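Local coordinates for putative capsular polysaccharide biosynthesis protein (Streptococcus pneumoniae serotype 4, PDB 6EWJ) that probably transfers an amino group to a sugar with the help of pyridoxal phosphate, in the pathway that makes pneumococcal teichoic acid, at residues 284-292 with 314-322; 161-169 with 220-231. All blocks are in the same frame, centred on the assembly; numbering follows the deposited sequence.

Interaction 1 (284-292 with 314-322)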
loop_
_atom_site.group_PDB
_atom_site.type_symbol
_atom_site.label_atom_id
_atom_site.label_comp_id
_atom_site.label_asym_id
_atom_site.label_seq_id
_atom_site.Cartn_x
_atom_site.Cartn_y
_atom_site.Cartn_z
ATOM N N LEU A 284 -8.295 3.265 26.934
ATOM C CA LEU A 284 -8.665 2.018 26.197
ATOM C C LEU A 284 -7.970 0.796 26.775
ATOM O O LEU A 284 -8.581 -0.230 27.006
ATOM C CB LEU A 284 -8.377 2.165 24.712
ATOM C CG LEU A 284 -9.227 3.231 24.020
ATOM C CD1 LEU A 284 -8.796 3.440 22.565
ATOM C CD2 LEU A 284 -10.724 2.950 24.053
ATOM N N LEU A 285 -6.684 0.949 27.037
ATOM C CA LEU A 285 -5.898 -0.070 27.676
ATOM C C LEU A 285 -6.464 -0.437 29.054
ATOM O O LEU A 285 -6.475 -1.604 29.410
ATOM C CB LEU A 285 -4.436 0.370 27.771
ATOM C CG LEU A 285 -3.618 0.409 26.480
ATOM C CD1 LEU A 285 -2.165 0.732 26.822
ATOM C CD2 LEU A 285 -3.684 -0.912 25.731
ATOM N N GLN A 286 -6.909 0.577 29.822
ATOM C CA GLN A 286 -7.462 0.347 31.166
ATOM C C GLN A 286 -8.752 -0.463 31.083
ATOM O O GLN A 286 -8.900 -1.464 31.780
ATOM C CB GLN A 286 -7.687 1.682 31.909
ATOM C CG GLN A 286 -8.220 1.520 33.342
ATOM C CD GLN A 286 -7.302 0.693 34.231
ATOM O OE1 GLN A 286 -6.098 0.934 34.283
ATOM N NE2 GLN A 286 -7.856 -0.320 34.897
ATOM N N ARG A 287 -9.657 -0.063 30.188
ATOM C CA ARG A 287 -10.887 -0.829 29.958
ATOM C C ARG A 287 -10.604 -2.290 29.572
ATOM O O ARG A 287 -11.231 -3.203 30.119
ATOM C CB ARG A 287 -11.775 -0.188 28.892
ATOM C CG ARG A 287 -13.114 -0.897 28.655
ATOM C CD ARG A 287 -13.978 -1.030 29.898
ATOM N NE ARG A 287 -15.152 -1.857 29.620
ATOM C CZ ARG A 287 -15.787 -2.648 30.494
ATOM N NH1 ARG A 287 -15.408 -2.727 31.777
ATOM N NH2 ARG A 287 -16.854 -3.343 30.098
ATOM N N ARG A 288 -9.613 -2.525 28.723
ATOM C CA ARG A 288 -9.263 -3.906 28.332
ATOM C C ARG A 288 -8.753 -4.729 29.543
ATOM O O ARG A 288 -9.056 -5.934 29.690
ATOM C CB ARG A 288 -8.227 -3.923 27.217
ATOM C CG ARG A 288 -8.790 -3.379 25.935
ATOM C CD ARG A 288 -7.774 -3.319 24.799
ATOM N NE ARG A 288 -8.488 -3.155 23.525
ATOM C CZ ARG A 288 -8.880 -4.139 22.703
ATOM N NH1 ARG A 288 -8.621 -5.423 22.951
ATOM N NH2 ARG A 288 -9.519 -3.829 21.593
ATOM N N LYS A 289 -7.977 -4.069 30.398
ATOM C CA LYS A 289 -7.511 -4.676 31.643
ATOM C C LYS A 289 -8.689 -5.156 32.496
ATOM O O LYS A 289 -8.723 -6.311 32.943
ATOM C CB LYS A 289 -6.627 -3.685 32.409
ATOM C CG LYS A 289 -6.092 -4.284 33.701
ATOM C CD LYS A 289 -5.427 -3.236 34.587
ATOM C CE LYS A 289 -4.147 -3.826 35.224
ATOM N NZ LYS A 289 -3.255 -2.758 35.790
ATOM N N ASP A 290 -9.643 -4.259 32.716
ATOM C CA ASP A 290 -10.846 -4.560 33.500
ATOM C C ASP A 290 -11.663 -5.712 32.916
ATOM O O ASP A 290 -12.206 -6.513 33.681
ATOM C CB ASP A 290 -11.740 -3.334 33.605
ATOM C CG ASP A 290 -11.095 -2.172 34.364
ATOM O OD1 ASP A 290 -10.013 -2.307 34.977
ATOM O OD2 ASP A 290 -11.685 -1.074 34.292
ATOM N N ILE A 291 -11.795 -5.777 31.582
ATOM C CA ILE A 291 -12.493 -6.899 30.944
ATOM C C ILE A 291 -11.705 -8.182 31.163
ATOM O O ILE A 291 -12.300 -9.202 31.476
ATOM C CB ILE A 291 -12.735 -6.671 29.432
ATOM C CG1 ILE A 291 -13.741 -5.528 29.243
ATOM C CG2 ILE A 291 -13.261 -7.942 28.746
ATOM C CD1 ILE A 291 -13.674 -4.887 27.896
ATOM N N VAL A 292 -10.386 -8.140 30.977
ATOM C CA VAL A 292 -9.567 -9.348 31.115
ATOM C C VAL A 292 -9.620 -9.869 32.537
ATOM O O VAL A 292 -9.812 -11.063 32.758
ATOM C CB VAL A 292 -8.115 -9.157 30.630
ATOM C CG1 VAL A 292 -7.209 -10.281 31.083
ATOM C CG2 VAL A 292 -8.082 -9.098 29.090
ATOM N N VAL A 314 5.730 -9.694 31.751
ATOM C CA VAL A 314 4.903 -9.055 30.748
ATOM C C VAL A 314 3.689 -8.376 31.357
ATOM O O VAL A 314 2.992 -8.970 32.194
ATOM C CB VAL A 314 4.408 -10.085 29.685
ATOM C CG1 VAL A 314 3.362 -9.481 28.693
ATOM C CG2 VAL A 314 5.603 -10.645 28.957
ATOM N N GLU A 315 3.425 -7.163 30.898
ATOM C CA GLU A 315 2.097 -6.567 30.978
ATOM C C GLU A 315 1.587 -6.424 29.533
ATOM O O GLU A 315 2.028 -5.539 28.765
ATOM C CB GLU A 315 2.139 -5.200 31.672
ATOM C CG GLU A 315 0.822 -4.399 31.693
ATOM C CD GLU A 315 -0.144 -4.770 32.787
ATOM O OE1 GLU A 315 0.078 -5.729 33.532
ATOM O OE2 GLU A 315 -1.193 -4.109 32.892
ATOM N N SER A 316 0.634 -7.277 29.183
ATOM C CA SER A 316 0.067 -7.291 27.832
ATOM C C SER A 316 -0.841 -6.114 27.593
ATOM O O SER A 316 -1.484 -5.644 28.509
ATOM C CB SER A 316 -0.721 -8.613 27.605
ATOM O OG SER A 316 -1.408 -8.610 26.348
ATOM N N SER A 317 -0.874 -5.634 26.339
ATOM C CA SER A 317 -1.882 -4.641 25.886
ATOM C C SER A 317 -3.296 -5.198 25.820
ATOM O O SER A 317 -4.228 -4.448 25.629
ATOM C CB SER A 317 -1.493 -4.038 24.518
ATOM O OG SER A 317 -1.273 -5.083 23.571
ATOM N N ARG A 318 -3.438 -6.528 25.937
ATOM C CA ARG A 318 -4.719 -7.215 26.062
ATOM C C ARG A 318 -5.549 -7.045 24.802
ATOM O O ARG A 318 -6.666 -6.477 24.826
ATOM C CB ARG A 318 -5.463 -6.782 27.313
ATOM C CG ARG A 318 -4.705 -7.161 28.591
ATOM C CD ARG A 318 -5.352 -6.594 29.826
ATOM N NE ARG A 318 -4.644 -6.974 31.048
ATOM C CZ ARG A 318 -3.574 -6.363 31.569
ATOM N NH1 ARG A 318 -3.011 -5.309 30.944
ATOM N NH2 ARG A 318 -3.055 -6.820 32.703
ATOM N N HIS A 319 -4.942 -7.472 23.704
ATOM C CA HIS A 319 -5.592 -7.387 22.356
ATOM C C HIS A 319 -6.559 -8.537 22.024
ATOM O O HIS A 319 -7.672 -8.297 21.573
ATOM C CB HIS A 319 -4.518 -7.307 21.269
ATOM C CG HIS A 319 -5.098 -7.356 19.904
ATOM N ND1 HIS A 319 -6.102 -6.504 19.505
ATOM C CD2 HIS A 319 -4.943 -8.251 18.912
ATOM C CE1 HIS A 319 -6.503 -6.850 18.301
ATOM N NE2 HIS A 319 -5.800 -7.895 17.918
ATOM N N LEU A 320 -6.156 -9.764 22.334
ATOM C CA LEU A 320 -7.044 -10.943 22.199
ATOM C C LEU A 320 -7.183 -11.726 23.492
ATOM O O LEU A 320 -6.176 -11.946 24.218
ATOM C CB LEU A 320 -6.482 -11.889 21.165
ATOM C CG LEU A 320 -6.374 -11.317 19.725
ATOM C CD1 LEU A 320 -5.603 -12.318 18.895
ATOM C CD2 LEU A 320 -7.727 -11.005 19.117
ATOM N N TYR A 321 -8.403 -12.183 23.766
ATOM C CA TYR A 321 -8.618 -13.105 24.837
ATOM C C TYR A 321 -8.606 -14.544 24.314
ATOM O O TYR A 321 -9.643 -15.184 24.084
ATOM C CB TYR A 321 -9.892 -12.796 25.615
ATOM C CG TYR A 321 -9.868 -13.396 26.993
ATOM C CD1 TYR A 321 -9.082 -12.828 27.989
ATOM C CD2 TYR A 321 -10.592 -14.544 27.295
ATOM C CE1 TYR A 321 -9.041 -13.388 29.257
ATOM C CE2 TYR A 321 -10.592 -15.107 28.586
ATOM C CZ TYR A 321 -9.795 -14.535 29.540
ATOM O OH TYR A 321 -9.788 -15.072 30.773
ATOM N N ILE A 322 -7.389 -15.028 24.172
ATOM C CA ILE A 322 -7.114 -16.388 23.744
ATOM C C ILE A 322 -7.342 -17.372 24.899
ATOM O O ILE A 322 -6.821 -17.163 26.026
ATOM C CB ILE A 322 -5.682 -16.478 23.156
ATOM C CG1 ILE A 322 -5.655 -15.597 21.868
ATOM C CG2 ILE A 322 -5.288 -17.953 22.956
ATOM C CD1 ILE A 322 -4.473 -15.717 20.931
HETATM O O HOH W 1 -4.757 -3.567 28.358
#

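Interaction 2 (161-169 with 220-231)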
loop_
_atom_site.group_PDB
_atom_site.type_symbol
_atom_site.label_atom_id
_atom_site.label_comp_id
_atom_site.label_asym_id
_atom_site.label_seq_id
_atom_site.Cartn_x
_atom_site.Cartn_y
_atom_site.Cartn_z
ATOM N N SER A 161 25.776 -9.970 4.588
ATOM C CA SER A 161 25.823 -9.702 3.133
ATOM C C SER A 161 25.004 -8.471 2.733
ATOM O O SER A 161 24.419 -8.433 1.670
ATOM C CB SER A 161 25.367 -10.938 2.351
ATOM O OG SER A 161 24.021 -11.250 2.630
ATOM N N SER A 162 25.002 -7.451 3.584
ATOM C CA SER A 162 24.431 -6.145 3.249
ATOM C C SER A 162 24.938 -5.127 4.262
ATOM O O SER A 162 25.464 -5.522 5.313
ATOM C CB SER A 162 22.902 -6.177 3.303
ATOM O OG SER A 162 22.429 -6.182 4.647
ATOM N N LYS A 163 24.751 -3.840 3.964
ATOM C CA LYS A 163 25.149 -2.773 4.861
ATOM C C LYS A 163 24.664 -3.018 6.291
ATOM O O LYS A 163 25.467 -3.141 7.216
ATOM C CB LYS A 163 24.637 -1.423 4.372
ATOM C CG LYS A 163 25.032 -0.259 5.281
ATOM C CD LYS A 163 24.716 1.095 4.672
ATOM C CE LYS A 163 23.269 1.475 4.870
ATOM N NZ LYS A 163 22.954 2.804 4.251
ATOM N N TRP A 164 23.356 -3.125 6.454
ATOM C CA TRP A 164 22.768 -3.221 7.782
ATOM C C TRP A 164 23.062 -4.557 8.453
ATOM O O TRP A 164 23.268 -4.602 9.663
ATOM C CB TRP A 164 21.272 -2.915 7.748
ATOM C CG TRP A 164 20.987 -1.496 7.421
ATOM C CD1 TRP A 164 20.328 -1.029 6.321
ATOM C CD2 TRP A 164 21.393 -0.336 8.171
ATOM N NE1 TRP A 164 20.290 0.347 6.339
ATOM C CE2 TRP A 164 20.941 0.798 7.460
ATOM C CE3 TRP A 164 22.105 -0.146 9.368
ATOM C CZ2 TRP A 164 21.143 2.108 7.926
ATOM C CZ3 TRP A 164 22.313 1.150 9.825
ATOM C CH2 TRP A 164 21.828 2.264 9.100
ATOM N N GLN A 165 23.166 -5.634 7.680
ATOM C CA GLN A 165 23.564 -6.932 8.267
ATOM C C GLN A 165 24.974 -6.905 8.847
ATOM O O GLN A 165 25.242 -7.564 9.855
ATOM C CB GLN A 165 23.476 -8.067 7.249
ATOM C CG GLN A 165 22.056 -8.420 6.831
ATOM C CD GLN A 165 22.051 -9.344 5.618
ATOM O OE1 GLN A 165 22.942 -10.180 5.455
ATOM N NE2 GLN A 165 21.084 -9.152 4.733
ATOM N N LYS A 166 25.882 -6.210 8.159
ATOM C CA LYS A 166 27.241 -6.012 8.686
ATOM C C LYS A 166 27.247 -5.216 9.968
ATOM O O LYS A 166 28.052 -5.496 10.835
ATOM C CB LYS A 166 28.226 -5.435 7.668
ATOM C CG LYS A 166 29.667 -5.841 7.907
ATOM C CD LYS A 166 30.640 -5.591 6.739
ATOM C CE LYS A 166 30.108 -5.756 5.303
ATOM N NZ LYS A 166 29.560 -4.492 4.734
ATOM N N ALA A 167 26.358 -4.227 10.074
ATOM C CA ALA A 167 26.304 -3.333 11.250
ATOM C C ALA A 167 26.009 -4.141 12.536
ATOM O O ALA A 167 26.675 -4.015 13.564
ATOM C CB ALA A 167 25.252 -2.238 11.010
ATOM N N PHE A 168 24.935 -4.905 12.472
ATOM C CA PHE A 168 24.569 -5.845 13.532
ATOM C C PHE A 168 25.600 -6.939 13.775
ATOM O O PHE A 168 26.012 -7.206 14.903
ATOM C CB PHE A 168 23.150 -6.376 13.204
ATOM C CG PHE A 168 22.063 -5.420 13.567
ATOM C CD1 PHE A 168 21.575 -4.510 12.635
ATOM C CD2 PHE A 168 21.562 -5.373 14.860
ATOM C CE1 PHE A 168 20.582 -3.623 12.984
ATOM C CE2 PHE A 168 20.565 -4.489 15.213
ATOM C CZ PHE A 168 20.072 -3.612 14.264
ATOM N N ASN A 169 26.022 -7.542 12.691
ATOM C CA ASN A 169 26.850 -8.709 12.670
ATOM C C ASN A 169 26.356 -9.989 13.380
ATOM O O ASN A 169 27.141 -10.838 13.804
ATOM C CB ASN A 169 28.331 -8.430 12.973
ATOM C CG ASN A 169 29.240 -9.169 11.994
ATOM O OD1 ASN A 169 29.885 -10.167 12.331
ATOM N ND2 ASN A 169 29.207 -8.730 10.733
ATOM N N ASN A 220 20.264 2.100 18.863
ATOM C CA ASN A 220 21.458 1.300 18.747
ATOM C C ASN A 220 22.552 2.195 18.173
ATOM O O ASN A 220 22.340 2.843 17.142
ATOM C CB ASN A 220 21.197 0.094 17.842
ATOM C CG ASN A 220 22.325 -0.927 17.878
ATOM O OD1 ASN A 220 23.512 -0.566 17.838
ATOM N ND2 ASN A 220 21.966 -2.211 17.958
ATOM N N PRO A 221 23.729 2.234 18.811
ATOM C CA PRO A 221 24.810 3.062 18.277
ATOM C C PRO A 221 25.193 2.811 16.810
ATOM O O PRO A 221 25.656 3.745 16.173
ATOM C CB PRO A 221 25.984 2.743 19.220
ATOM C CG PRO A 221 25.330 2.450 20.520
ATOM C CD PRO A 221 24.086 1.673 20.136
ATOM N N VAL A 222 24.976 1.598 16.277
ATOM C CA VAL A 222 25.345 1.296 14.895
ATOM C C VAL A 222 24.305 1.804 13.898
ATOM O O VAL A 222 24.532 1.756 12.703
ATOM C CB VAL A 222 25.644 -0.248 14.605
ATOM C CG1 VAL A 222 26.439 -0.989 15.694
ATOM C CG2 VAL A 222 24.394 -1.061 14.262
ATOM N N ILE A 223 23.159 2.291 14.367
ATOM C CA ILE A 223 22.175 2.890 13.478
ATOM C C ILE A 223 22.137 4.429 13.624
ATOM O O ILE A 223 21.845 4.955 14.696
ATOM C CB ILE A 223 20.787 2.346 13.754
ATOM C CG1 ILE A 223 20.773 0.838 13.424
ATOM C CG2 ILE A 223 19.713 3.076 12.958
ATOM C CD1 ILE A 223 19.504 0.148 13.853
ATOM N N ASP A 224 22.365 5.108 12.505
ATOM C CA ASP A 224 22.039 6.532 12.355
ATOM C C ASP A 224 20.537 6.613 12.119
ATOM O O ASP A 224 20.040 6.177 11.058
ATOM C CB ASP A 224 22.836 7.115 11.185
ATOM C CG ASP A 224 22.545 8.584 10.925
ATOM O OD1 ASP A 224 21.414 9.066 11.147
ATOM O OD2 ASP A 224 23.496 9.271 10.514
ATOM N N ASP A 225 19.812 7.158 13.108
ATOM C CA ASP A 225 18.327 7.125 13.077
ATOM C C ASP A 225 17.710 7.933 11.923
ATOM O O ASP A 225 16.707 7.513 11.340
ATOM C CB ASP A 225 17.740 7.611 14.400
ATOM C CG ASP A 225 18.151 6.743 15.571
ATOM O OD1 ASP A 225 18.094 5.493 15.430
ATOM O OD2 ASP A 225 18.524 7.304 16.618
ATOM N N GLU A 226 18.309 9.075 11.584
ATOM C CA GLU A 226 17.809 9.885 10.448
ATOM C C GLU A 226 18.042 9.181 9.124
ATOM O O GLU A 226 17.160 9.214 8.241
ATOM C CB GLU A 226 18.429 11.288 10.420
ATOM C CG GLU A 226 17.929 12.235 11.495
ATOM C CD GLU A 226 16.431 12.507 11.442
ATOM O OE1 GLU A 226 15.812 12.516 10.363
ATOM O OE2 GLU A 226 15.838 12.719 12.515
ATOM N N GLU A 227 19.220 8.562 8.972
ATOM C CA GLU A 227 19.560 7.804 7.744
ATOM C C GLU A 227 18.594 6.615 7.587
ATOM O O GLU A 227 18.091 6.347 6.491
ATOM C CB GLU A 227 21.027 7.337 7.784
ATOM C CG GLU A 227 21.511 6.461 6.625
ATOM C CD GLU A 227 22.934 5.938 6.832
ATOM O OE1 GLU A 227 23.693 6.490 7.672
ATOM O OE2 GLU A 227 23.327 4.958 6.152
ATOM N N MET A 228 18.343 5.906 8.689
ATOM C CA MET A 228 17.465 4.724 8.666
ATOM C C MET A 228 16.038 5.144 8.337
ATOM O O MET A 228 15.356 4.509 7.554
ATOM C CB MET A 228 17.494 4.003 10.020
ATOM C CG MET A 228 16.612 2.781 10.113
ATOM S SD MET A 228 17.085 1.401 9.020
ATOM C CE MET A 228 18.439 0.676 9.920
ATOM N N TYR A 229 15.609 6.236 8.955
ATOM C CA TYR A 229 14.284 6.804 8.709
ATOM C C TYR A 229 14.166 7.147 7.250
ATOM O O TYR A 229 13.195 6.775 6.618
ATOM C CB TYR A 229 14.052 8.070 9.539
ATOM C CG TYR A 229 12.707 8.754 9.319
ATOM C CD1 TYR A 229 11.543 8.283 9.937
ATOM C CD2 TYR A 229 12.597 9.858 8.496
ATOM C CE1 TYR A 229 10.328 8.905 9.761
ATOM C CE2 TYR A 229 11.365 10.487 8.297
ATOM C CZ TYR A 229 10.249 10.014 8.939
ATOM O OH TYR A 229 9.021 10.601 8.740
ATOM N N LYS A 230 15.155 7.856 6.718
ATOM C CA LYS A 230 15.147 8.234 5.285
ATOM C C LYS A 230 15.077 7.012 4.301
ATOM O O LYS A 230 14.349 7.056 3.289
ATOM C CB LYS A 230 16.346 9.134 4.989
ATOM C CG LYS A 230 16.383 9.689 3.589
ATOM C CD LYS A 230 17.456 10.785 3.400
ATOM C CE LYS A 230 17.630 11.009 1.848
ATOM N NZ LYS A 230 16.407 11.566 1.186
ATOM N N GLU A 231 15.734 5.909 4.640
ATOM C CA GLU A 231 15.684 4.678 3.811
ATOM C C GLU A 231 14.287 4.049 3.754
ATOM O O GLU A 231 13.845 3.574 2.696
ATOM C CB GLU A 231 16.708 3.623 4.286
ATOM C CG GLU A 231 18.119 3.918 3.765
ATOM C CD GLU A 231 19.218 2.972 4.261
ATOM O OE1 GLU A 231 18.967 1.775 4.419
ATOM O OE2 GLU A 231 20.356 3.465 4.499
#

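Interaction 1 (284-292 with 314-322)
Arg-318 reaches across helix 268-299, touching it at almost every side-chain atom. CB touches both Arg-288 CB and Val-292 CG2, and CG keeps to the same valine methyl. CD comes down on the backbone, 3.4 Å from Lys-289 CA. With the chain extended from CG to NE (chi3 179°), the guanidinium slides under the aliphatic part of Lys-289, whose CG sits 3.9 Å above CZ, over the centre of that face. At the tip, NH1 forms a salt bridge with Glu-315 OE2 (2.9 Å), meeting the oxygen from above its carboxylate plane; a long ion pair from Lys-289 NZ to the same oxygen completes a salt-bridge network. In this DegT/DnrJ/EryC1-family protein, segment 314-322 leaves strand 314-315 and leads into strand 321-325, bringing His-319 to the pyridoxal phosphate site, empty in this chain, where its ring meets that of His-179 and hydrogen-bonds to Asn-206. The long Arg-288 ties the helix to this loop: its NH1 donates in the guanidinium plane to a lone pair of Arg-318 O (2.9 Å, 157° at the hydrogen) and weakly to His-319 O. One water donates to Leu-285 O (2.8 Å) and weakly to Ser-317 O, while apolar Val-292 rests CG2 4.0 Å from Tyr-321 CD1.

Interaction 2 (161-169 with 220-231)
Lys-163 NZ is gripped by two carboxylates of the facing helix, donating to Glu-231 OE2 at 2.7 Å and to Glu-227 OE2 at 2.9 Å. The glutamates stand four residues apart, one helical turn, and can therefore converge on one ammonium group; this salt-bridge network joins helix 163-168 to helix 225-236, two helices that run roughly antiparallel (146°) on the flank of the seven-stranded mixed sheet of the aminotransferase fold. Glu-231 uses both oxygens. While OE2 holds the lysine, OE1 takes the indole N-H of Trp-164, an almost straight bond (NE1 to OE1 2.7 Å) lying in the ring plane, so the carboxylate would help fix the rotation of the indole.

Tryptophan suits this place because it offers an N-H at its edge and two broad apolar faces. Lys-163 CE lies over one face, toward the rim, and Met-228 CE over the other, 3.4 Å from the centroid of the six-membered ring and nearly on its normal, a CH-pi contact. The methionine chain, bent at chi2 (65°) and chi3, curls the methyl over the indole and leaves SD above the five-membered ring in a Met-aromatic contact.

Beyond the indole, the chain before helix 225-236 makes a type I turn from Asn-220 to Ile-223, in which Asn-220 OD1 accepts from Val-222 N as an Asx turn. Asp-224 is the N-cap of the helix, its OD1 accepting from Glu-227 N. Small Ala-167 lets Val-222 come close, CB to CG2 3.6 Å, and Ile-223 CD1 meets Phe-168 CZ at 3.8 Å.

Overall arrangement
The two contacts lie on opposite sides of the chain's centre, their own centres about 34 Å apart, and share no helix or strand. Interaction 1 is buried and binds the long helix 268-299 to a loop between two strands, close to the cofactor site; one arginine crosses the helix to a carboxylate, the other is spent on backbone carbonyls. Interaction 2 is partly buried, away from the annotated sites, and joins a short helix to another helix and the turn before it, largely through side chains: Phe-168 and Met-228 face the large sheet, with ionic groups at the outer margin. Bonds from a side chain to backbone carbonyls thus mark the first contact, bonds between side chains around an aromatic ring the second.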